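Local coordinates for protein endo-1,4-beta-xylanase C (Paenibacillus barcinonensis, PDB 4XUR) that cleaves internal beta-1,4-linkages of xylan, the chain here being its second CBM22 xylan-binding module, a beta-sandwich that binds a calcium ion, at residues T75-E86 / P163-T174. Numbering follows the deposited sequence.
Sequences TVHISFWAMYDE and PFYVDDVQITAT. With CA (calcium ion), chain G.
Ile78 and Ile171 lie side by side on the core-facing side of the sheet formed by strands 75-83 and 164-173, their CG1 atoms 3.8 Å apart and their CD1 methyls likewise touching. The axes run 155° apart, so the strands are antiparallel, and paired N-H···O bonds at His77–Thr172, Ser79–Gln170, Trp81–Asp167 and Met83–Tyr165 set the register. One extra residue at Asp168 and Val169 shifts that register between Ser79 and Trp81, a beta bulge. Asp168, with positive phi (53°), fits a G1 bulge facing Ala18 on the neighbouring strand 16-18. Phe80 fills the hollow at this kink: its CB meets Val169 CG2 at 3.7 Å, while its ring carbons CD2 and CE2 meet Val166 CG1 obliquely. With CG between backbone N and carbonyl (chi1 70°), the ring is directed onto Ala146 of strand 139-147 in the opposing sheet, as in a beta-sandwich core. On the other face, Trp81 CD1 rests on Asp168 CB (3.7 Å), and one water joins Ser79 OG to Asp168 O. Further along, Tyr165 is the larger bump: Met83, bent at chi2 and chi3, lays its CE 3.8 Å from Tyr165 CD1 in an oblique Met-aromatic contact, its SD 5.0 Å from the ring centroid. Tyr165 extends past Asp85, and its OH is hydrogen-bonded to Lys51; replacing the ring with alanine is likely to leave the Met83 thiomethyl without its neighbour and Lys51 without that hydroxyl. Asp167 turns its carboxylate from the partner strand to grip calcium through OD1 and OD2, both 2.5 Å away, alongside Glu21 OE2, Ser46 OG and the backbone O atoms of Asp19 and Arg48. The Ile78/Phe80/Val166/Val169/Ile171 face thus packs toward the opposing sheet, whereas the Met83/Tyr165/Asp167 face mixes apolar contact with calcium ligation.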
loop_
_atom_site.group_PDB
_atom_site.type_symbol
_atom_site.label_atom_id
_atom_site.label_comp_id
_atom_site.label_asym_id
_atom_site.label_seq_id
_atom_site.Cartn_x
_atom_site.Cartn_y
_atom_site.Cartn_z
ATOM N N THR A 75 -4.211 9.224 -16.300
ATOM C CA THR A 75 -2.991 8.606 -15.796
ATOM C C THR A 75 -2.486 9.513 -14.620
ATOM O O THR A 75 -2.509 10.768 -14.703
ATOM C CB THR A 75 -1.933 8.551 -16.899
ATOM O OG1 THR A 75 -2.454 7.763 -17.969
ATOM C CG2 THR A 75 -0.635 7.957 -16.410
ATOM N N VAL A 76 -2.127 8.892 -13.524
ATOM C CA VAL A 76 -1.677 9.561 -12.353
ATOM C C VAL A 76 -0.347 8.936 -11.886
ATOM O O VAL A 76 -0.003 7.864 -12.300
ATOM C CB VAL A 76 -2.755 9.602 -11.247
ATOM C CG1 VAL A 76 -3.986 10.326 -11.717
ATOM C CG2 VAL A 76 -3.159 8.202 -10.774
ATOM N N HIS A 77 0.403 9.668 -11.048
ATOM C CA HIS A 77 1.647 9.144 -10.492
ATOM C C HIS A 77 1.462 8.853 -9.015
ATOM O O HIS A 77 1.026 9.734 -8.286
ATOM C CB HIS A 77 2.797 10.135 -10.692
ATOM C CG HIS A 77 4.145 9.528 -10.458
ATOM N ND1 HIS A 77 4.693 8.602 -11.300
ATOM C CD2 HIS A 77 5.062 9.739 -9.474
ATOM C CE1 HIS A 77 5.896 8.244 -10.853
ATOM N NE2 HIS A 77 6.137 8.922 -9.750
ATOM N N ILE A 78 1.729 7.610 -8.617
ATOM C CA ILE A 78 1.649 7.226 -7.206
ATOM C C ILE A 78 3.023 6.934 -6.658
ATOM O O ILE A 78 3.834 6.193 -7.265
ATOM C CB ILE A 78 0.756 6.002 -6.966
ATOM C CG1 ILE A 78 -0.617 6.246 -7.525
ATOM C CG2 ILE A 78 0.706 5.685 -5.481
ATOM C CD1 ILE A 78 -1.703 5.282 -7.010
ATOM N N SER A 79 3.248 7.437 -5.478
ATOM C CA SER A 79 4.485 7.113 -4.701
ATOM C C SER A 79 4.240 6.969 -3.225
ATOM O O SER A 79 3.250 7.429 -2.678
ATOM C CB SER A 79 5.508 8.205 -4.916
ATOM O OG SER A 79 5.034 9.470 -4.399
ATOM N N PHE A 80 5.185 6.262 -2.561
ATOM C CA PHE A 80 5.202 6.151 -1.094
ATOM C C PHE A 80 6.545 5.647 -0.634
ATOM O O PHE A 80 7.271 5.100 -1.412
ATOM C CB PHE A 80 4.071 5.270 -0.539
ATOM C CG PHE A 80 4.176 3.791 -0.817
ATOM C CD1 PHE A 80 3.567 3.228 -1.948
ATOM C CD2 PHE A 80 4.766 2.916 0.118
ATOM C CE1 PHE A 80 3.568 1.842 -2.152
ATOM C CE2 PHE A 80 4.796 1.551 -0.094
ATOM C CZ PHE A 80 4.189 1.020 -1.226
ATOM N N TRP A 81 6.823 5.845 0.663
ATOM C CA TRP A 81 8.065 5.364 1.307
ATOM C C TRP A 81 7.756 4.262 2.218
ATOM O O TRP A 81 6.726 4.286 2.912
ATOM C CB TRP A 81 8.723 6.497 2.058
ATOM C CG TRP A 81 9.231 7.600 1.135
ATOM C CD1 TRP A 81 8.496 8.586 0.577
ATOM C CD2 TRP A 81 10.584 7.834 0.736
ATOM N NE1 TRP A 81 9.266 9.376 -0.218
ATOM C CE2 TRP A 81 10.558 8.930 -0.159
ATOM C CE3 TRP A 81 11.774 7.162 0.942
ATOM C CZ2 TRP A 81 11.723 9.437 -0.738
ATOM C CZ3 TRP A 81 12.927 7.670 0.353
ATOM C CH2 TRP A 81 12.882 8.760 -0.499
ATOM N N ALA A 82 8.626 3.259 2.249
ATOM C CA ALA A 82 8.405 2.072 3.080
ATOM C C ALA A 82 9.679 1.716 3.792
ATOM O O ALA A 82 10.787 2.037 3.283
ATOM C CB ALA A 82 7.912 0.904 2.244
ATOM N N MET A 83 9.527 1.077 4.957
ATOM C CA MET A 83 10.665 0.619 5.809
ATOM C C MET A 83 10.245 -0.594 6.627
ATOM O O MET A 83 9.101 -0.709 7.036
ATOM C CB MET A 83 11.170 1.774 6.674
ATOM C CG MET A 83 12.466 1.481 7.472
ATOM S SD MET A 83 12.145 0.711 9.073
ATOM C CE MET A 83 11.661 2.157 9.996
ATOM N N TYR A 84 11.242 -1.491 6.903
ATOM C CA TYR A 84 11.068 -2.582 7.860
ATOM C C TYR A 84 12.342 -2.629 8.755
ATOM O O TYR A 84 13.378 -2.306 8.318
ATOM C CB TYR A 84 10.808 -3.907 7.127
ATOM C CG TYR A 84 12.020 -4.626 6.535
ATOM C CD1 TYR A 84 12.590 -4.207 5.319
ATOM C CD2 TYR A 84 12.620 -5.669 7.219
ATOM C CE1 TYR A 84 13.658 -4.875 4.752
ATOM C CE2 TYR A 84 13.720 -6.340 6.661
ATOM C CZ TYR A 84 14.278 -5.915 5.506
ATOM O OH TYR A 84 15.369 -6.576 4.976
ATOM N N ASP A 85 12.152 -3.019 10.011
ATOM C CA ASP A 85 13.304 -3.093 10.947
ATOM C C ASP A 85 13.348 -4.391 11.821
ATOM O O ASP A 85 13.828 -4.340 12.940
ATOM C CB ASP A 85 13.384 -1.802 11.799
ATOM C CG ASP A 85 12.183 -1.567 12.699
ATOM O OD1 ASP A 85 11.457 -2.545 13.062
ATOM O OD2 ASP A 85 11.951 -0.386 13.085
ATOM N N GLU A 86 12.914 -5.515 11.256
ATOM C CA GLU A 86 13.189 -6.840 11.821
ATOM C C GLU A 86 13.208 -7.940 10.772
ATOM O O GLU A 86 12.564 -7.851 9.742
ATOM C CB GLU A 86 12.236 -7.139 12.987
ATOM C CG GLU A 86 10.810 -7.409 12.622
ATOM C CD GLU A 86 9.946 -7.743 13.817
ATOM O OE1 GLU A 86 9.844 -6.908 14.751
ATOM O OE2 GLU A 86 9.351 -8.836 13.804
ATOM N N PRO A 163 6.493 -7.297 9.884
ATOM C CA PRO A 163 5.830 -5.999 9.955
ATOM C C PRO A 163 6.603 -4.939 9.192
ATOM O O PRO A 163 7.821 -5.083 8.980
ATOM C CB PRO A 163 5.843 -5.669 11.454
ATOM C CG PRO A 163 7.083 -6.361 11.957
ATOM C CD PRO A 163 7.207 -7.638 11.149
ATOM N N PHE A 164 5.933 -3.876 8.741
ATOM C CA PHE A 164 6.597 -2.809 8.027
ATOM C C PHE A 164 5.791 -1.493 8.095
ATOM O O PHE A 164 4.639 -1.489 8.449
ATOM C CB PHE A 164 6.906 -3.172 6.562
ATOM C CG PHE A 164 5.686 -3.383 5.686
ATOM C CD1 PHE A 164 5.062 -2.322 5.114
ATOM C CD2 PHE A 164 5.210 -4.653 5.463
ATOM C CE1 PHE A 164 3.941 -2.532 4.316
ATOM C CE2 PHE A 164 4.119 -4.872 4.635
ATOM C CZ PHE A 164 3.492 -3.775 4.079
ATOM N N TYR A 165 6.495 -0.423 7.797
ATOM C CA TYR A 165 6.014 0.961 7.883
ATOM C C TYR A 165 5.847 1.531 6.503
ATOM O O TYR A 165 6.635 1.232 5.623
ATOM C CB TYR A 165 7.036 1.855 8.634
ATOM C CG TYR A 165 7.376 1.312 10.029
ATOM C CD1 TYR A 165 8.351 0.310 10.179
ATOM C CD2 TYR A 165 6.659 1.743 11.138
ATOM C CE1 TYR A 165 8.654 -0.206 11.473
ATOM C CE2 TYR A 165 6.918 1.235 12.416
ATOM C CZ TYR A 165 7.949 0.274 12.558
ATOM O OH TYR A 165 8.214 -0.239 13.809
ATOM N N VAL A 166 4.810 2.353 6.316
ATOM C CA VAL A 166 4.747 3.237 5.148
ATOM C C VAL A 166 4.514 4.696 5.561
ATOM O O VAL A 166 3.981 4.933 6.644
ATOM C CB VAL A 166 3.623 2.875 4.119
ATOM C CG1 VAL A 166 3.823 1.454 3.584
ATOM C CG2 VAL A 166 2.242 3.020 4.707
ATOM N N ASP A 167 4.952 5.620 4.738
ATOM C CA ASP A 167 4.847 7.062 5.003
ATOM C C ASP A 167 4.895 7.861 3.698
ATOM O O ASP A 167 5.284 7.355 2.649
ATOM C CB ASP A 167 5.998 7.509 5.945
ATOM C CG ASP A 167 5.700 8.746 6.732
ATOM O OD1 ASP A 167 4.545 9.267 6.763
ATOM O OD2 ASP A 167 6.662 9.194 7.402
ATOM N N ASP A 168 4.467 9.120 3.767
ATOM C CA ASP A 168 4.599 10.083 2.656
ATOM C C ASP A 168 4.012 9.538 1.324
ATOM O O ASP A 168 4.685 9.550 0.274
ATOM C CB ASP A 168 6.054 10.543 2.490
ATOM C CG ASP A 168 6.509 11.481 3.619
ATOM O OD1 ASP A 168 5.643 12.116 4.312
ATOM O OD2 ASP A 168 7.746 11.563 3.843
ATOM N N VAL A 169 2.788 9.054 1.406
ATOM C CA VAL A 169 2.051 8.530 0.254
ATOM C C VAL A 169 1.512 9.742 -0.495
ATOM O O VAL A 169 0.920 10.652 0.117
ATOM C CB VAL A 169 0.854 7.672 0.681
ATOM C CG1 VAL A 169 0.165 7.150 -0.557
ATOM C CG2 VAL A 169 1.297 6.500 1.546
ATOM N N GLN A 170 1.753 9.782 -1.794
ATOM C CA GLN A 170 1.329 10.887 -2.601
ATOM C C GLN A 170 0.842 10.398 -3.942
ATOM O O GLN A 170 1.422 9.494 -4.534
ATOM C CB GLN A 170 2.487 11.861 -2.754
ATOM C CG GLN A 170 2.130 13.172 -3.435
ATOM C CD GLN A 170 3.254 14.220 -3.289
ATOM O OE1 GLN A 170 3.503 14.695 -2.206
ATOM N NE2 GLN A 170 3.924 14.562 -4.398
ATOM N N ILE A 171 -0.247 11.019 -4.450
ATOM C CA ILE A 171 -0.648 10.810 -5.824
ATOM C C ILE A 171 -0.705 12.180 -6.560
ATOM O O ILE A 171 -1.186 13.129 -6.007
ATOM C CB ILE A 171 -2.057 10.197 -5.935
ATOM C CG1 ILE A 171 -2.109 8.857 -5.154
ATOM C CG2 ILE A 171 -2.428 9.986 -7.367
ATOM C CD1 ILE A 171 -3.453 8.123 -5.104
ATOM N N THR A 172 -0.209 12.256 -7.766
ATOM C CA THR A 172 -0.130 13.491 -8.449
ATOM C C THR A 172 -0.581 13.346 -9.879
ATOM O O THR A 172 -0.514 12.309 -10.452
ATOM C CB THR A 172 1.297 14.078 -8.350
ATOM O OG1 THR A 172 2.220 13.099 -8.783
ATOM C CG2 THR A 172 1.646 14.463 -6.887
ATOM N N ALA A 173 -1.090 14.460 -10.409
ATOM C CA ALA A 173 -1.462 14.572 -11.812
ATOM C C ALA A 173 -0.289 14.549 -12.755
ATOM O O ALA A 173 0.834 14.893 -12.360
ATOM C CB ALA A 173 -2.208 15.917 -11.992
ATOM N N THR A 174 -0.551 14.151 -13.989
ATOM C CA THR A 174 0.449 14.011 -15.045
ATOM C C THR A 174 -0.018 14.732 -16.321
ATOM O O THR A 174 -1.214 15.172 -16.377
ATOM C CB THR A 174 0.687 12.546 -15.480
ATOM O OG1 THR A 174 -0.487 12.027 -16.132
ATOM C CG2 THR A 174 1.047 11.680 -14.287
HETATM CA CA CA G . 5.169 10.918 8.495
HETATM O O HOH W 1 -3.501 13.276 -14.351
HETATM O O HOH W 2 6.141 10.081 -1.856
HETATM O O HOH W 3 5.836 12.460 7.072
#